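Local coordinates for MGS-MChE2 (Uncultured bacterium, PDB 5JD6), which probably hydrolyses carboxylic esters, as an esterase of the alpha/beta hydrolase fold recovered from a lagoon-sediment metagenome, at residues Y13-I24 against F42-P52. Numbering follows the deposited sequence.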
loop_
_atom_site.group_PDB
_atom_site.type_symbol
_atom_site.label_atom_id
_atom_site.label_comp_id
_atom_site.label_asym_id
_atom_site.label_seq_id
_atom_site.Cartn_x
_atom_site.Cartn_y
_atom_site.Cartn_z
ATOM N N TYR A 13 -8.595 -4.416 -11.751
ATOM C CA TYR A 13 -8.743 -3.658 -10.512
ATOM C C TYR A 13 -10.185 -3.583 -10.016
ATOM O O TYR A 13 -11.130 -3.674 -10.798
ATOM C CB TYR A 13 -8.191 -2.240 -10.697
ATOM C CG TYR A 13 -8.932 -1.406 -11.722
ATOM C CD1 TYR A 13 -8.703 -1.577 -13.083
ATOM C CD2 TYR A 13 -9.848 -0.442 -11.328
ATOM C CE1 TYR A 13 -9.376 -0.817 -14.021
ATOM C CE2 TYR A 13 -10.524 0.324 -12.258
ATOM C CZ TYR A 13 -10.284 0.133 -13.603
ATOM O OH TYR A 13 -10.956 0.894 -14.536
ATOM N N LEU A 14 -10.340 -3.427 -8.704
ATOM C CA LEU A 14 -11.644 -3.154 -8.113
ATOM C C LEU A 14 -11.900 -1.655 -8.098
ATOM O O LEU A 14 -10.987 -0.861 -7.872
ATOM C CB LEU A 14 -11.743 -3.710 -6.690
ATOM C CG LEU A 14 -11.862 -5.221 -6.494
ATOM C CD1 LEU A 14 -12.219 -5.531 -5.049
ATOM C CD2 LEU A 14 -12.887 -5.820 -7.441
ATOM N N GLU A 15 -13.150 -1.273 -8.330
ATOM C CA GLU A 15 -13.517 0.134 -8.362
ATOM C C GLU A 15 -14.847 0.355 -7.654
ATOM O O GLU A 15 -15.826 -0.341 -7.920
ATOM C CB GLU A 15 -13.587 0.633 -9.808
ATOM C CG GLU A 15 -13.750 2.136 -9.954
ATOM C CD GLU A 15 -13.651 2.589 -11.401
ATOM O OE1 GLU A 15 -13.264 1.768 -12.258
ATOM O OE2 GLU A 15 -13.961 3.763 -11.685
ATOM N N LYS A 16 -14.868 1.318 -6.740
ATOM C CA LYS A 16 -16.086 1.674 -6.026
ATOM C C LYS A 16 -15.977 3.104 -5.521
ATOM O O LYS A 16 -14.949 3.495 -4.967
ATOM C CB LYS A 16 -16.340 0.714 -4.862
ATOM C CG LYS A 16 -17.718 0.858 -4.225
ATOM C CD LYS A 16 -17.826 0.015 -2.966
ATOM C CE LYS A 16 -19.268 -0.155 -2.516
ATOM N NZ LYS A 16 -19.877 1.130 -2.078
ATOM N N GLY A 17 -17.035 3.883 -5.712
ATOM C CA GLY A 17 -17.028 5.274 -5.305
ATOM C C GLY A 17 -16.892 6.198 -6.494
ATOM O O GLY A 17 -16.728 5.739 -7.624
ATOM N N GLU A 18 -16.959 7.503 -6.244
ATOM C CA GLU A 18 -17.002 8.475 -7.331
ATOM C C GLU A 18 -16.060 9.663 -7.131
ATOM O O GLU A 18 -15.490 10.174 -8.096
ATOM C CB GLU A 18 -18.436 8.984 -7.513
ATOM C CG GLU A 18 -19.494 7.893 -7.432
ATOM C CD GLU A 18 -20.905 8.436 -7.395
ATOM O OE1 GLU A 18 -21.094 9.586 -6.948
ATOM O OE2 GLU A 18 -21.827 7.702 -7.806
ATOM N N GLY A 19 -15.897 10.098 -5.887
ATOM C CA GLY A 19 -15.148 11.310 -5.597
ATOM C C GLY A 19 -13.638 11.200 -5.719
ATOM O O GLY A 19 -13.113 10.693 -6.711
ATOM N N THR A 20 -12.939 11.693 -4.699
ATOM C CA THR A 20 -11.479 11.689 -4.674
ATOM C C THR A 20 -10.930 10.268 -4.735
ATOM O O THR A 20 -11.330 9.411 -3.947
ATOM C CB THR A 20 -10.945 12.391 -3.409
ATOM O OG1 THR A 20 -11.644 13.627 -3.215
ATOM C CG2 THR A 20 -9.453 12.663 -3.531
ATOM N N PRO A 21 -10.013 10.011 -5.680
ATOM C CA PRO A 21 -9.487 8.657 -5.880
ATOM C C PRO A 21 -8.504 8.209 -4.801
ATOM O O PRO A 21 -7.534 8.906 -4.507
ATOM C CB PRO A 21 -8.788 8.754 -7.240
ATOM C CG PRO A 21 -8.390 10.181 -7.349
ATOM C CD PRO A 21 -9.485 10.961 -6.675
ATOM N N ILE A 22 -8.774 7.047 -4.217
ATOM C CA ILE A 22 -7.840 6.399 -3.306
ATOM C C ILE A 22 -7.332 5.109 -3.937
ATOM O O ILE A 22 -8.099 4.164 -4.136
ATOM C CB ILE A 22 -8.485 6.079 -1.943
ATOM C CG1 ILE A 22 -8.935 7.362 -1.244
ATOM C CG2 ILE A 22 -7.515 5.307 -1.060
ATOM C CD1 ILE A 22 -9.594 7.121 0.098
ATOM N N VAL A 23 -6.043 5.074 -4.264
ATOM C CA VAL A 23 -5.448 3.885 -4.861
ATOM C C VAL A 23 -4.786 3.024 -3.790
ATOM O O VAL A 23 -3.906 3.482 -3.063
ATOM C CB VAL A 23 -4.420 4.248 -5.946
ATOM C CG1 VAL A 23 -3.813 2.989 -6.543
ATOM C CG2 VAL A 23 -5.078 5.090 -7.031
ATOM N N ILE A 24 -5.222 1.772 -3.706
ATOM C CA ILE A 24 -4.784 0.862 -2.657
ATOM C C ILE A 24 -3.788 -0.177 -3.165
ATOM O O ILE A 24 -4.051 -0.874 -4.143
ATOM C CB ILE A 24 -5.986 0.134 -2.031
ATOM C CG1 ILE A 24 -6.815 1.105 -1.190
ATOM C CG2 ILE A 24 -5.522 -1.035 -1.184
ATOM C CD1 ILE A 24 -8.016 0.464 -0.532
ATOM N N PHE A 42 -15.315 4.381 2.727
ATOM C CA PHE A 42 -14.939 5.616 2.036
ATOM C C PHE A 42 -15.682 5.968 0.734
ATOM O O PHE A 42 -15.834 7.152 0.432
ATOM C CB PHE A 42 -13.434 5.589 1.762
ATOM C CG PHE A 42 -12.604 5.765 3.000
ATOM C CD1 PHE A 42 -12.214 7.027 3.413
ATOM C CD2 PHE A 42 -12.242 4.670 3.769
ATOM C CE1 PHE A 42 -11.461 7.194 4.561
ATOM C CE2 PHE A 42 -11.488 4.831 4.918
ATOM C CZ PHE A 42 -11.099 6.095 5.314
ATOM N N PRO A 43 -16.137 4.971 -0.050
ATOM C CA PRO A 43 -16.893 5.409 -1.231
ATOM C C PRO A 43 -18.215 6.094 -0.891
ATOM O O PRO A 43 -18.735 6.854 -1.707
ATOM C CB PRO A 43 -17.143 4.104 -1.993
ATOM C CG PRO A 43 -16.987 3.043 -0.991
ATOM C CD PRO A 43 -15.908 3.518 -0.075
ATOM N N GLU A 44 -18.743 5.829 0.298
ATOM C CA GLU A 44 -19.976 6.469 0.740
ATOM C C GLU A 44 -19.670 7.768 1.477
ATOM O O GLU A 44 -20.572 8.444 1.971
ATOM C CB GLU A 44 -20.782 5.524 1.633
ATOM C CG GLU A 44 -21.044 4.159 1.012
ATOM C CD GLU A 44 -21.980 4.219 -0.183
ATOM O OE1 GLU A 44 -22.680 5.242 -0.348
ATOM O OE2 GLU A 44 -22.012 3.241 -0.959
ATOM N N LYS A 45 -18.388 8.113 1.543
ATOM C CA LYS A 45 -17.958 9.347 2.188
ATOM C C LYS A 45 -17.393 10.330 1.167
ATOM O O LYS A 45 -16.779 11.333 1.531
ATOM C CB LYS A 45 -16.922 9.050 3.272
ATOM C CG LYS A 45 -17.488 8.329 4.486
ATOM C CD LYS A 45 -18.416 9.237 5.277
ATOM C CE LYS A 45 -19.013 8.518 6.476
ATOM N NZ LYS A 45 -19.962 7.447 6.063
ATOM N N GLY A 46 -17.601 10.031 -0.112
ATOM C CA GLY A 46 -17.174 10.909 -1.185
ATOM C C GLY A 46 -15.799 10.591 -1.741
ATOM O O GLY A 46 -15.104 11.480 -2.234
ATOM N N TYR A 47 -15.403 9.325 -1.669
ATOM C CA TYR A 47 -14.097 8.912 -2.175
ATOM C C TYR A 47 -14.201 7.809 -3.222
ATOM O O TYR A 47 -15.152 7.031 -3.231
ATOM C CB TYR A 47 -13.201 8.450 -1.025
ATOM C CG TYR A 47 -12.830 9.555 -0.067
ATOM C CD1 TYR A 47 -11.743 10.382 -0.316
ATOM C CD2 TYR A 47 -13.573 9.777 1.086
ATOM C CE1 TYR A 47 -11.403 11.397 0.558
ATOM C CE2 TYR A 47 -13.239 10.788 1.966
ATOM C CZ TYR A 47 -12.156 11.595 1.696
ATOM O OH TYR A 47 -11.824 12.603 2.571
ATOM N N LYS A 48 -13.211 7.753 -4.104
ATOM C CA LYS A 48 -13.141 6.714 -5.119
ATOM C C LYS A 48 -12.060 5.707 -4.746
ATOM O O LYS A 48 -10.876 6.037 -4.730
ATOM C CB LYS A 48 -12.856 7.329 -6.487
ATOM C CG LYS A 48 -13.190 6.443 -7.672
ATOM C CD LYS A 48 -12.960 7.205 -8.966
ATOM C CE LYS A 48 -13.456 6.431 -10.169
ATOM N NZ LYS A 48 -13.151 7.139 -11.444
ATOM N N VAL A 49 -12.467 4.481 -4.436
ATOM C CA VAL A 49 -11.516 3.458 -4.022
ATOM C C VAL A 49 -11.131 2.553 -5.188
ATOM O O VAL A 49 -11.985 1.924 -5.811
ATOM C CB VAL A 49 -12.075 2.601 -2.873
ATOM C CG1 VAL A 49 -11.047 1.570 -2.434
ATOM C CG2 VAL A 49 -12.475 3.488 -1.703
ATOM N N LEU A 50 -9.834 2.498 -5.478
ATOM C CA LEU A 50 -9.316 1.685 -6.571
ATOM C C LEU A 50 -8.263 0.715 -6.057
ATOM O O LEU A 50 -7.287 1.126 -5.429
ATOM C CB LEU A 50 -8.724 2.571 -7.670
ATOM C CG LEU A 50 -9.674 3.567 -8.336
ATOM C CD1 LEU A 50 -9.013 4.926 -8.484
ATOM C CD2 LEU A 50 -10.122 3.046 -9.688
ATOM N N ILE A 51 -8.461 -0.572 -6.318
ATOM C CA ILE A 51 -7.498 -1.578 -5.887
ATOM C C ILE A 51 -6.957 -2.358 -7.079
ATOM O O ILE A 51 -7.535 -3.366 -7.481
ATOM C CB ILE A 51 -8.115 -2.558 -4.873
ATOM C CG1 ILE A 51 -8.919 -1.799 -3.818
ATOM C CG2 ILE A 51 -7.029 -3.397 -4.219
ATOM C CD1 ILE A 51 -9.482 -2.682 -2.736
ATOM N N PRO A 52 -5.841 -1.883 -7.653
ATOM C CA PRO A 52 -5.213 -2.529 -8.808
ATOM C C PRO A 52 -4.417 -3.769 -8.426
ATOM O O PRO A 52 -3.802 -3.800 -7.359
ATOM C CB PRO A 52 -4.289 -1.441 -9.351
ATOM C CG PRO A 52 -3.915 -0.654 -8.145
ATOM C CD PRO A 52 -5.132 -0.654 -7.257
#
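Leu50 lies between Tyr13 and Glu15 on one flank and Pro21 and Val23 on the other, at the middle of strand 47-52, which the alpha/beta hydrolase sheet seats between strand 11-16, antiparallel to it, and strand 20-25, parallel to it. Strands 20-25 and 47-52 also belong to a beta-alpha-beta unit whose crossover carries helix 36-41. With CG turned opposite its own carbonyl carbon (chi1 -60°), Leu50 spreads its two methyls: CD2 lodges against Glu15 CG at 3.7 Å and the Tyr13 ring, while CD1 reaches Pro21 CB, 4.0 Å away. Beside it, Pro52 CD nestles against Val23 CG1.

On the same face, the extended chain of Lys48 runs over the 17-19 loop joining the two flanking strands, its CG 3.6 Å from Gly17 O. It ends in a salt bridge from NZ to Glu15 OE2 (3.5 Å), and NZ is also hydrogen-bonded to Tyr82. A leucine in its place would probably leave Glu15 OE2 without this counter-charge and the turn less well covered.

The other face carries Ile22, Ile24, Val49 and Ile51 among others. Ile24 CD1 fits against Val49 CG1 (3.7 Å), and Ile22 CD1 meets Tyr47 CD1; helix 36-41 packs on Ile24 and Ile51, and helix 238-252 on Ile22. In the turn leading into strand 47-52, Pro43 CB packs 3.5 Å from Gly17 CA, where the absence of a side chain lets the chain pass close to Pro43 and to Tyr47 O. Lys16 crosses the Pro43 ring, then bends at its last torsion (chi4 -66°), bringing NZ within 3.2 Å of Glu44 OE2 in a salt bridge.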